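Side-chain contacts in putative isohexenylglutaconyl-CoA hydratase (Pseudomonas aeruginosa, PDB 4ZU2), which probably hydrates isohexenylglutaconyl-CoA, an acyl-CoA of citronellate breakdown, as a member of the crotonase (enoyl-CoA hydratase/isomerase) family: residues E38-L43 and N88-S93; E97-P102 and A121-V126; L137-T140 and L145-Q148; C207-N212 and G244-E249. One frame throughout, in Å; residues are numbered along the deposited sequence.

Contact 1: E38-L43 and N88-S93; sequences ELRAVL and NRAFGS
Arg-40 reaches Ser-93 and Ala-90 through a chain that runs straight at chi2 (-176°) and then bends at chi3 (72°). The bend turns the guanidinium so that one of its faces lies against Ser-93. The first bond of the Arg-40 side chain points toward segment 88-93. The guanidinium at its end reaches the other helix. The closest CA atoms of the two segments, those of Arg-40 and Ser-93, are still 8.2 Å apart.

Ser-93 CB sits over that face, offset toward the rim. It is 3.4 Å from Arg-40 NH2 and 3.6 Å from Arg-40 CZ. The methylene, and not the hydroxyl, does the touching. Ser-93 OG stays 4.0 Å from Arg-40 NH2.

Ala-90 lies one turn earlier on the same helix. Its CB comes obliquely to the group, 3.9 Å from Arg-40 NH1. The Arg-40 methylene CD passes 4.0 Å from Ala-90 O.

The charge is met outside these segments, where Arg-40 NH2 forms a salt bridge with Glu-97, further along helix 81-99. Leu-39, Arg-40 and Leu-43 all pack on Leu-94 of that helix.

The contact therefore joins helix 33-47 to helix 81-99 at the surface. Towards Ala-90 and Ser-93 it is a van der Waals contact of a flat cation on small side chains. Its electrostatic part probably comes from Glu-97, which would help set the rotation of the guanidinium.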
loop_
_atom_site.group_PDB
_atom_site.type_symbol
_atom_site.label_atom_id
_atom_site.label_comp_id
_atom_site.label_asym_id
_atom_site.label_seq_id
_atom_site.Cartn_x
_atom_site.Cartn_y
_atom_site.Cartn_z
ATOM N N GLU A 38 -19.052 21.532 13.729
ATOM C CA GLU A 38 -20.009 20.679 14.391
ATOM C C GLU A 38 -19.526 19.232 14.396
ATOM O O GLU A 38 -19.782 18.506 15.347
ATOM C CB GLU A 38 -21.435 20.827 13.788
ATOM C CG GLU A 38 -22.038 22.233 14.075
ATOM C CD GLU A 38 -23.432 22.458 13.463
ATOM O OE1 GLU A 38 -23.807 21.700 12.545
ATOM O OE2 GLU A 38 -24.136 23.409 13.888
ATOM N N LEU A 39 -18.851 18.818 13.331
ATOM C CA LEU A 39 -18.432 17.434 13.219
ATOM C C LEU A 39 -17.365 17.158 14.249
ATOM O O LEU A 39 -17.309 16.071 14.820
ATOM C CB LEU A 39 -17.853 17.156 11.864
ATOM C CG LEU A 39 -18.867 16.975 10.768
ATOM C CD1 LEU A 39 -18.163 17.186 9.408
ATOM C CD2 LEU A 39 -19.541 15.640 10.813
ATOM N N ARG A 40 -16.541 18.180 14.478
ATOM C CA ARG A 40 -15.425 18.084 15.394
ATOM C C ARG A 40 -15.948 18.026 16.802
ATOM O O ARG A 40 -15.394 17.313 17.657
ATOM C CB ARG A 40 -14.465 19.278 15.220
ATOM C CG ARG A 40 -13.677 19.206 13.944
ATOM C CD ARG A 40 -12.670 20.324 13.833
ATOM N NE ARG A 40 -11.558 20.117 14.754
ATOM C CZ ARG A 40 -10.717 21.075 15.125
ATOM N NH1 ARG A 40 -10.880 22.274 14.663
ATOM N NH2 ARG A 40 -9.735 20.846 15.980
ATOM N N ALA A 41 -17.013 18.783 17.040
ATOM C CA ALA A 41 -17.634 18.844 18.368
ATOM C C ALA A 41 -18.282 17.536 18.731
ATOM O O ALA A 41 -18.190 17.099 19.870
ATOM C CB ALA A 41 -18.687 19.978 18.432
ATOM N N VAL A 42 -18.978 16.934 17.768
ATOM C CA VAL A 42 -19.592 15.630 17.941
ATOM C C VAL A 42 -18.540 14.532 18.173
ATOM O O VAL A 42 -18.710 13.683 19.038
ATOM C CB VAL A 42 -20.487 15.260 16.723
ATOM C CG1 VAL A 42 -20.874 13.794 16.756
ATOM C CG2 VAL A 42 -21.748 16.114 16.685
ATOM N N LEU A 43 -17.446 14.557 17.418
ATOM C CA LEU A 43 -16.428 13.526 17.557
ATOM C C LEU A 43 -15.785 13.605 18.939
ATOM O O LEU A 43 -15.451 12.572 19.520
ATOM C CB LEU A 43 -15.384 13.614 16.431
ATOM C CG LEU A 43 -15.889 13.201 15.025
ATOM C CD1 LEU A 43 -14.897 13.551 13.910
ATOM C CD2 LEU A 43 -16.215 11.757 14.950
ATOM N N ASN A 88 -8.233 25.869 6.452
ATOM C CA ASN A 88 -7.749 24.597 5.840
ATOM C C ASN A 88 -7.118 23.655 6.902
ATOM O O ASN A 88 -7.459 22.494 6.985
ATOM C CB ASN A 88 -6.767 24.858 4.675
ATOM C CG ASN A 88 -6.402 23.599 3.891
ATOM O OD1 ASN A 88 -5.243 23.173 3.869
ATOM N ND2 ASN A 88 -7.387 23.011 3.217
ATOM N N ARG A 89 -6.253 24.178 7.770
ATOM C CA ARG A 89 -5.682 23.329 8.816
ATOM C C ARG A 89 -6.736 22.744 9.761
ATOM O O ARG A 89 -6.637 21.578 10.158
ATOM C CB ARG A 89 -4.614 24.043 9.650
ATOM C CG ARG A 89 -3.953 23.095 10.637
ATOM C CD ARG A 89 -3.248 21.995 9.902
ATOM N NE ARG A 89 -2.500 21.072 10.746
ATOM C CZ ARG A 89 -3.025 19.992 11.313
ATOM N NH1 ARG A 89 -4.311 19.709 11.134
ATOM N NH2 ARG A 89 -2.259 19.189 12.040
ATOM N N ALA A 90 -7.755 23.536 10.116
ATOM C CA ALA A 90 -8.861 22.996 10.909
ATOM C C ALA A 90 -9.652 21.889 10.169
ATOM O O ALA A 90 -10.187 21.003 10.799
ATOM C CB ALA A 90 -9.805 24.100 11.404
ATOM N N PHE A 91 -9.710 21.924 8.843
ATOM C CA PHE A 91 -10.352 20.838 8.128
ATOM C C PHE A 91 -9.360 19.637 8.205
ATOM O O PHE A 91 -9.758 18.475 8.227
ATOM C CB PHE A 91 -10.751 21.219 6.693
ATOM C CG PHE A 91 -11.062 20.010 5.811
ATOM C CD1 PHE A 91 -12.105 19.152 6.117
ATOM C CD2 PHE A 91 -10.266 19.700 4.724
ATOM C CE1 PHE A 91 -12.365 18.043 5.345
ATOM C CE2 PHE A 91 -10.525 18.562 3.954
ATOM C CZ PHE A 91 -11.597 17.754 4.265
ATOM N N GLY A 92 -8.074 19.916 8.327
ATOM C CA GLY A 92 -7.119 18.839 8.531
ATOM C C GLY A 92 -7.280 18.227 9.919
ATOM O O GLY A 92 -7.114 17.019 10.097
ATOM N N SER A 93 -7.597 19.058 10.903
ATOM C CA SER A 93 -7.848 18.550 12.244
ATOM C C SER A 93 -9.088 17.673 12.258
ATOM O O SER A 93 -9.106 16.683 12.974
ATOM C CB SER A 93 -7.997 19.672 13.258
ATOM O OG SER A 93 -6.852 20.473 13.283
#

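Contact 2: E97-P102 and A121-V126; sequences EAQAAP and ACVSDV
Gln-99 and Val-123 lie across each other at a slant, with their CA atoms only 4.7 Å apart. In Gln-99, CG stands anti to the backbone N (chi1 179°) and the chain then bends at chi2 (88°), which brings OE1 against the CA and CB of Val-123. Gln-99 CB is 3.8 Å from Val-123 CB. The amide oxygen comes closer still: Gln-99 OE1 is 3.1 Å from Val-123 CA and 3.2 Å from Val-123 CB. This is tight packing of an oxygen on carbon.

The CG2 branch of Val-123 serves a different neighbour. It meets Ala-98 CB at 3.9 Å, a small apolar contact.

Two waters link polar groups of the segments. One donates to both Ala-98 O and Val-123 O, at 2.9 Å from each. A second accepts from Gln-99 NE2 and donates to Cys-122 O, at 2.7 Å from the latter. The oxygen of the amide is used as well, since Gln-99 OE1 accepts from Arg-163 of the third subunit. Both ends of the amide thus have partners, which would fix its flip.

The contact is buried near the centre of the chain. It sets the end of helix 81-99 against the type I turn of residues 121-124, between helix 116-121 and strand 126-130. Phe-152 of helix 149-157 packs on both Gln-99 and Val-123, while Leu-43 of helix 33-47 lies on Ala-98.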
loop_
_atom_site.group_PDB
_atom_site.type_symbol
_atom_site.label_atom_id
_atom_site.label_comp_id
_atom_site.label_asym_id
_atom_site.label_seq_id
_atom_site.Cartn_x
_atom_site.Cartn_y
_atom_site.Cartn_z
ATOM N N GLU A 97 -8.964 13.699 13.563
ATOM C CA GLU A 97 -9.786 13.263 14.683
ATOM C C GLU A 97 -10.884 12.268 14.276
ATOM O O GLU A 97 -11.390 11.510 15.115
ATOM C CB GLU A 97 -10.369 14.463 15.414
ATOM C CG GLU A 97 -9.326 15.499 15.941
ATOM C CD GLU A 97 -9.865 16.972 16.006
ATOM O OE1 GLU A 97 -11.058 17.211 15.790
ATOM O OE2 GLU A 97 -9.093 17.895 16.293
ATOM N N ALA A 98 -11.242 12.255 12.997
ATOM C CA ALA A 98 -12.169 11.254 12.527
ATOM C C ALA A 98 -11.382 9.935 12.338
ATOM O O ALA A 98 -11.766 8.894 12.873
ATOM C CB ALA A 98 -12.832 11.699 11.237
ATOM N N GLN A 99 -10.288 10.013 11.575
ATOM C CA GLN A 99 -9.346 8.910 11.356
ATOM C C GLN A 99 -8.997 8.205 12.662
ATOM O O GLN A 99 -8.923 6.967 12.729
ATOM C CB GLN A 99 -8.048 9.426 10.708
ATOM C CG GLN A 99 -6.940 8.345 10.432
ATOM C CD GLN A 99 -7.095 7.678 9.089
ATOM O OE1 GLN A 99 -8.202 7.351 8.674
ATOM N NE2 GLN A 99 -5.989 7.541 8.363
ATOM N N ALA A 100 -8.810 8.993 13.701
ATOM C CA ALA A 100 -8.318 8.459 14.961
ATOM C C ALA A 100 -9.427 8.214 15.967
ATOM O O ALA A 100 -9.147 7.893 17.110
ATOM C CB ALA A 100 -7.216 9.397 15.547
ATOM N N ALA A 101 -10.685 8.329 15.544
ATOM C CA ALA A 101 -11.813 8.032 16.434
ATOM C C ALA A 101 -11.794 6.588 16.988
ATOM O O ALA A 101 -11.645 5.651 16.214
ATOM C CB ALA A 101 -13.158 8.270 15.705
ATOM N N PRO A 102 -11.982 6.417 18.322
ATOM C CA PRO A 102 -12.024 5.098 18.986
ATOM C C PRO A 102 -13.115 4.147 18.462
ATOM O O PRO A 102 -12.939 2.912 18.455
ATOM C CB PRO A 102 -12.283 5.462 20.453
ATOM C CG PRO A 102 -11.649 6.853 20.592
ATOM C CD PRO A 102 -11.951 7.522 19.315
ATOM N N ALA A 121 -14.161 10.245 3.236
ATOM C CA ALA A 121 -14.294 8.827 2.865
ATOM C C ALA A 121 -12.973 8.082 3.191
ATOM O O ALA A 121 -12.961 6.931 3.612
ATOM C CB ALA A 121 -14.636 8.713 1.384
ATOM N N CYS A 122 -11.873 8.791 3.012
ATOM C CA CYS A 122 -10.544 8.222 3.098
ATOM C C CYS A 122 -10.146 7.902 4.514
ATOM O O CYS A 122 -9.140 7.254 4.718
ATOM C CB CYS A 122 -9.522 9.196 2.513
ATOM S SG CYS A 122 -9.401 9.285 0.742
ATOM N N VAL A 123 -10.913 8.377 5.493
ATOM C CA VAL A 123 -10.577 8.135 6.896
ATOM C C VAL A 123 -11.600 7.261 7.630
ATOM O O VAL A 123 -11.599 7.170 8.869
ATOM C CB VAL A 123 -10.326 9.453 7.674
ATOM C CG1 VAL A 123 -9.304 10.307 6.926
ATOM C CG2 VAL A 123 -11.594 10.213 7.904
ATOM N N SER A 124 -12.470 6.622 6.867
ATOM C CA SER A 124 -13.409 5.671 7.450
ATOM C C SER A 124 -12.729 4.285 7.668
ATOM O O SER A 124 -11.821 3.895 6.911
ATOM C CB SER A 124 -14.643 5.537 6.545
ATOM O OG SER A 124 -14.280 5.060 5.263
ATOM N N ASP A 125 -13.170 3.553 8.686
ATOM C CA ASP A 125 -12.810 2.126 8.829
ATOM C C ASP A 125 -13.541 1.244 7.792
ATOM O O ASP A 125 -12.995 0.280 7.302
ATOM C CB ASP A 125 -13.116 1.607 10.227
ATOM C CG ASP A 125 -12.412 2.385 11.308
ATOM O OD1 ASP A 125 -11.180 2.546 11.197
ATOM O OD2 ASP A 125 -13.088 2.828 12.255
ATOM N N VAL A 126 -14.760 1.620 7.451
ATOM C CA VAL A 126 -15.541 0.941 6.432
ATOM C C VAL A 126 -16.326 1.965 5.570
ATOM O O VAL A 126 -17.103 2.789 6.070
ATOM C CB VAL A 126 -16.497 -0.118 7.083
ATOM C CG1 VAL A 126 -17.178 -1.011 6.013
ATOM C CG2 VAL A 126 -15.733 -0.985 8.049
HETATM O O HOH W 1 -12.187 6.327 11.604
HETATM O O HOH W 2 -6.533 6.996 5.384
#

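Contact 3: L137-T140 and L145-Q148; sequences LPET and LPAQ
The loop folds back so that the CA atoms of Glu-139 and Leu-145 lie 5.3 Å apart, and an inverse gamma turn is centred on Pro-146, with a weak bond of 2.9 Å from Ala-147 N to Leu-145 O.

Pro-146 points toward segment 137-140 and is the main surface there. Glu-139 lies along it. The glutamate CG lies beside its own backbone N, and the bend at chi2 (90°) brings Glu-139 CD beside Pro-146 CB. The two side chains meet at a slant.

Contact runs along the whole glutamate. Glu-139 CB is 3.6 Å from Pro-146 N and 3.8 Å from Pro-146 CD. Further out, Glu-139 CD is 3.8 Å from Pro-146 CB. The carboxylate meets carbon here: Glu-139 OE1 is 3.9 Å from Pro-146 CB.

Two smaller contacts flank this one. Thr-140 turns its methyl, and not its hydroxyl, to the ring, with CG2 4.2 Å from Pro-146 CD. Its OG1 is instead bonded to Ala-166 O. Leu-137 CD2 reaches Pro-146 CB at 4.4 Å. The proline is thus touched by three side chains of the other segment.

Ile-149 of helix 149-157 packs on Leu-137 and Glu-139. Thr-215 of the second subunit packs on Thr-140, Leu-145 and Pro-146.

Both segments belong to the loop between strand 134-136 and helix 149-157. Its sequence fits the crotonase signature: Pro-138 and Glu-139, then Gly-143 and Pro-146. Glu-139 probably corresponds to the glutamate of this motif that acts in acid-base catalysis in enoyl-CoA hydratases, consistent with a loop that lines the acyl-CoA site, as in relatives.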
loop_
_atom_site.group_PDB
_atom_site.type_symbol
_atom_site.label_atom_id
_atom_site.label_comp_id
_atom_site.label_asym_id
_atom_site.label_seq_id
_atom_site.Cartn_x
_atom_site.Cartn_y
_atom_site.Cartn_z
ATOM N N LEU A 137 -10.971 14.420 -7.077
ATOM C CA LEU A 137 -10.278 15.558 -6.463
ATOM C C LEU A 137 -10.140 16.674 -7.486
ATOM O O LEU A 137 -9.147 16.733 -8.219
ATOM C CB LEU A 137 -8.890 15.116 -5.958
ATOM C CG LEU A 137 -8.945 14.068 -4.835
ATOM C CD1 LEU A 137 -7.572 13.500 -4.454
ATOM C CD2 LEU A 137 -9.601 14.621 -3.617
ATOM N N PRO A 138 -11.126 17.572 -7.566
ATOM C CA PRO A 138 -11.034 18.630 -8.593
ATOM C C PRO A 138 -10.001 19.722 -8.306
ATOM O O PRO A 138 -9.741 20.558 -9.155
ATOM C CB PRO A 138 -12.431 19.262 -8.571
ATOM C CG PRO A 138 -13.304 18.262 -7.890
ATOM C CD PRO A 138 -12.418 17.609 -6.875
ATOM N N GLU A 139 -9.390 19.672 -7.139
ATOM C CA GLU A 139 -8.638 20.796 -6.638
ATOM C C GLU A 139 -7.657 21.382 -7.597
ATOM O O GLU A 139 -7.662 22.594 -7.813
ATOM C CB GLU A 139 -7.953 20.453 -5.335
ATOM C CG GLU A 139 -8.862 20.485 -4.170
ATOM C CD GLU A 139 -9.526 19.156 -3.912
ATOM O OE1 GLU A 139 -9.595 18.299 -4.821
ATOM O OE2 GLU A 139 -9.987 18.988 -2.788
ATOM N N THR A 140 -6.820 20.590 -8.225
ATOM C CA THR A 140 -5.826 21.248 -9.100
ATOM C C THR A 140 -6.426 21.708 -10.450
ATOM O O THR A 140 -5.779 22.449 -11.178
ATOM C CB THR A 140 -4.651 20.348 -9.418
ATOM O OG1 THR A 140 -5.133 19.236 -10.171
ATOM C CG2 THR A 140 -3.943 19.873 -8.157
ATOM N N LEU A 145 -5.006 22.999 -4.065
ATOM C CA LEU A 145 -4.323 21.772 -3.656
ATOM C C LEU A 145 -5.285 20.947 -2.835
ATOM O O LEU A 145 -5.962 21.504 -2.011
ATOM C CB LEU A 145 -3.105 22.071 -2.777
ATOM C CG LEU A 145 -2.138 23.177 -3.164
ATOM C CD1 LEU A 145 -0.918 23.195 -2.195
ATOM C CD2 LEU A 145 -1.712 23.039 -4.620
ATOM N N PRO A 146 -5.347 19.620 -3.068
ATOM C CA PRO A 146 -5.974 18.767 -2.061
ATOM C C PRO A 146 -4.957 18.571 -0.891
ATOM O O PRO A 146 -4.435 17.491 -0.700
ATOM C CB PRO A 146 -6.283 17.465 -2.843
ATOM C CG PRO A 146 -5.187 17.393 -3.931
ATOM C CD PRO A 146 -4.756 18.853 -4.180
ATOM N N ALA A 147 -4.661 19.665 -0.181
ATOM C CA ALA A 147 -3.472 19.790 0.688
ATOM C C ALA A 147 -3.543 18.955 1.945
ATOM O O ALA A 147 -2.616 18.190 2.243
ATOM C CB ALA A 147 -3.256 21.214 1.064
ATOM N N GLN A 148 -4.655 19.092 2.671
ATOM C CA GLN A 148 -4.896 18.286 3.862
ATOM C C GLN A 148 -5.266 16.860 3.447
ATOM O O GLN A 148 -5.052 15.935 4.207
ATOM C CB GLN A 148 -6.052 18.825 4.704
ATOM C CG GLN A 148 -5.926 20.237 5.181
ATOM C CD GLN A 148 -4.742 20.413 6.101
ATOM O OE1 GLN A 148 -4.680 19.824 7.170
ATOM N NE2 GLN A 148 -3.783 21.193 5.663
#

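Contact 4: C207-N212 and G244-E249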
loop_
_atom_site.group_PDB
_atom_site.type_symbol
_atom_site.label_atom_id
_atom_site.label_comp_id
_atom_site.label_asym_id
_atom_site.label_seq_id
_atom_site.Cartn_x
_atom_site.Cartn_y
_atom_site.Cartn_z
ATOM N N CYS A 207 -17.740 -7.306 18.503
ATOM C CA CYS A 207 -16.422 -6.799 18.864
ATOM C C CYS A 207 -16.480 -5.819 20.024
ATOM O O CYS A 207 -17.267 -4.866 20.019
ATOM C CB CYS A 207 -15.779 -6.145 17.625
ATOM S SG CYS A 207 -15.513 -7.307 16.220
ATOM N N ALA A 208 -15.658 -6.058 21.041
ATOM C CA ALA A 208 -15.648 -5.190 22.243
ATOM C C ALA A 208 -15.123 -3.773 21.944
ATOM O O ALA A 208 -14.244 -3.589 21.092
ATOM C CB ALA A 208 -14.797 -5.834 23.361
ATOM N N PRO A 209 -15.632 -2.769 22.660
ATOM C CA PRO A 209 -15.246 -1.384 22.370
ATOM C C PRO A 209 -13.854 -0.922 22.859
ATOM O O PRO A 209 -13.184 -0.162 22.171
ATOM C CB PRO A 209 -16.355 -0.562 23.041
ATOM C CG PRO A 209 -17.022 -1.482 24.008
ATOM C CD PRO A 209 -16.880 -2.849 23.442
ATOM N N ASN A 210 -13.421 -1.334 24.032
ATOM C CA ASN A 210 -12.065 -1.000 24.436
ATOM C C ASN A 210 -11.032 -1.765 23.620
ATOM O O ASN A 210 -9.976 -1.215 23.310
ATOM C CB ASN A 210 -11.850 -1.207 25.922
ATOM C CG ASN A 210 -12.761 -0.357 26.749
ATOM O OD1 ASN A 210 -12.449 0.793 27.068
ATOM N ND2 ASN A 210 -13.910 -0.901 27.081
ATOM N N ALA A 211 -11.351 -2.995 23.226
ATOM C CA ALA A 211 -10.445 -3.782 22.389
ATOM C C ALA A 211 -10.293 -3.138 21.042
ATOM O O ALA A 211 -9.172 -3.006 20.547
ATOM C CB ALA A 211 -10.944 -5.263 22.199
ATOM N N ASN A 212 -11.425 -2.782 20.420
ATOM C CA ASN A 212 -11.402 -2.144 19.106
ATOM C C ASN A 212 -10.576 -0.845 19.167
ATOM O O ASN A 212 -9.697 -0.614 18.342
ATOM C CB ASN A 212 -12.828 -1.843 18.610
ATOM C CG ASN A 212 -13.334 -2.844 17.590
ATOM O OD1 ASN A 212 -12.682 -3.859 17.294
ATOM N ND2 ASN A 212 -14.504 -2.548 17.015
ATOM N N GLY A 244 -8.152 -7.354 31.597
ATOM C CA GLY A 244 -9.109 -6.311 31.896
ATOM C C GLY A 244 -10.520 -6.866 31.849
ATOM O O GLY A 244 -10.757 -8.020 31.444
ATOM N N ALA A 245 -11.480 -6.046 32.261
ATOM C CA ALA A 245 -12.828 -6.547 32.448
ATOM C C ALA A 245 -13.517 -6.505 31.108
ATOM O O ALA A 245 -14.499 -5.804 30.960
ATOM C CB ALA A 245 -13.584 -5.704 33.484
ATOM N N GLU A 246 -12.970 -7.231 30.132
ATOM C CA GLU A 246 -13.472 -7.242 28.758
ATOM C C GLU A 246 -12.824 -8.443 28.063
ATOM O O GLU A 246 -13.488 -9.264 27.415
ATOM C CB GLU A 246 -13.159 -5.912 28.032
ATOM C CG GLU A 246 -14.078 -5.620 26.834
ATOM C CD GLU A 246 -13.707 -4.355 26.027
ATOM O OE1 GLU A 246 -12.579 -4.284 25.504
ATOM O OE2 GLU A 246 -14.572 -3.461 25.859
ATOM N N GLY A 247 -11.513 -8.554 28.224
ATOM C CA GLY A 247 -10.784 -9.683 27.704
ATOM C C GLY A 247 -11.095 -10.918 28.537
ATOM O O GLY A 247 -11.155 -12.034 28.025
ATOM N N SER A 248 -11.315 -10.720 29.825
ATOM C CA SER A 248 -11.753 -11.818 30.670
ATOM C C SER A 248 -13.217 -12.252 30.344
ATOM O O SER A 248 -13.435 -13.427 30.090
ATOM C CB SER A 248 -11.557 -11.460 32.137
ATOM O OG SER A 248 -12.561 -10.578 32.575
ATOM N N GLU A 249 -14.195 -11.331 30.306
ATOM C CA GLU A 249 -15.558 -11.662 29.784
ATOM C C GLU A 249 -15.542 -12.280 28.397
ATOM O O GLU A 249 -16.270 -13.228 28.109
ATOM C CB GLU A 249 -16.460 -10.441 29.723
ATOM C CG GLU A 249 -17.710 -10.580 28.847
ATOM C CD GLU A 249 -18.757 -11.555 29.380
ATOM O OE1 GLU A 249 -18.702 -11.894 30.572
ATOM O OE2 GLU A 249 -19.659 -11.955 28.602
#
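Glu-246 OE2 is held by two N-H groups of Asn-210. The backbone Asn-210 N donates to it at 3.0 Å, with an angle of 157° at the hydrogen, and OE2 accepts this bond with its syn lone pair. The side-chain Asn-210 ND2 donates at 2.9 Å and is straighter, at 167°. This second donor comes from above the carboxylate plane, although OE2 lies close to the plane of the amide. The amide and carboxylate planes are 48° apart.

The other oxygen takes a weak bond. Ala-211 N lies 2.9 Å from Glu-246 OE1, but the approach is strongly bent.

An extended side chain delivers the carboxylate. Glu-246 has CG opposite its backbone N and runs straight on through chi2. On the way it packs hard against Ala-208, whose CB is 3.2 Å from Glu-246 CD. Pro-209 CD lies 3.4 Å from Glu-246 OE2.

Ala-208 is the N-cap residue of helix 209-221, and Glu-246 is itself the N-cap residue of helix 247-255. Trp-262 packs on both. Gly-143 of the third subunit lies against Ala-208 and Ala-211.

The carboxylate thus takes up N-H groups in the first turn of helix 209-221, which would otherwise need acceptors. The positive end of the helix dipole would probably stabilise the negative charge and lower its pKa, and this ties the start of one helix to the start of the other.

The contacts follow one another along the chain without interleaving. Contacts 1 and 2 share helix 81-99, with centres 12 Å apart, and are joined by the Arg-40 to Glu-97 salt bridge. Contact 3 touches contact 1 through Asn-88 and Gln-148, at a centre distance of 18 Å. Contact 4 is far from contact 3, 40 Å between centres, but close to contact 2, with nearest atoms about 4 Å and centres 21 Å apart. In the trimer the far ends approach each other: Thr-140 in contact 3 meets Asn-212 of the second subunit, and Asn-212 in contact 4 meets Thr-140 of the third. Contact 2 lies in the core, contact 1 at the surface, and contacts 3 and 4 at subunit interfaces.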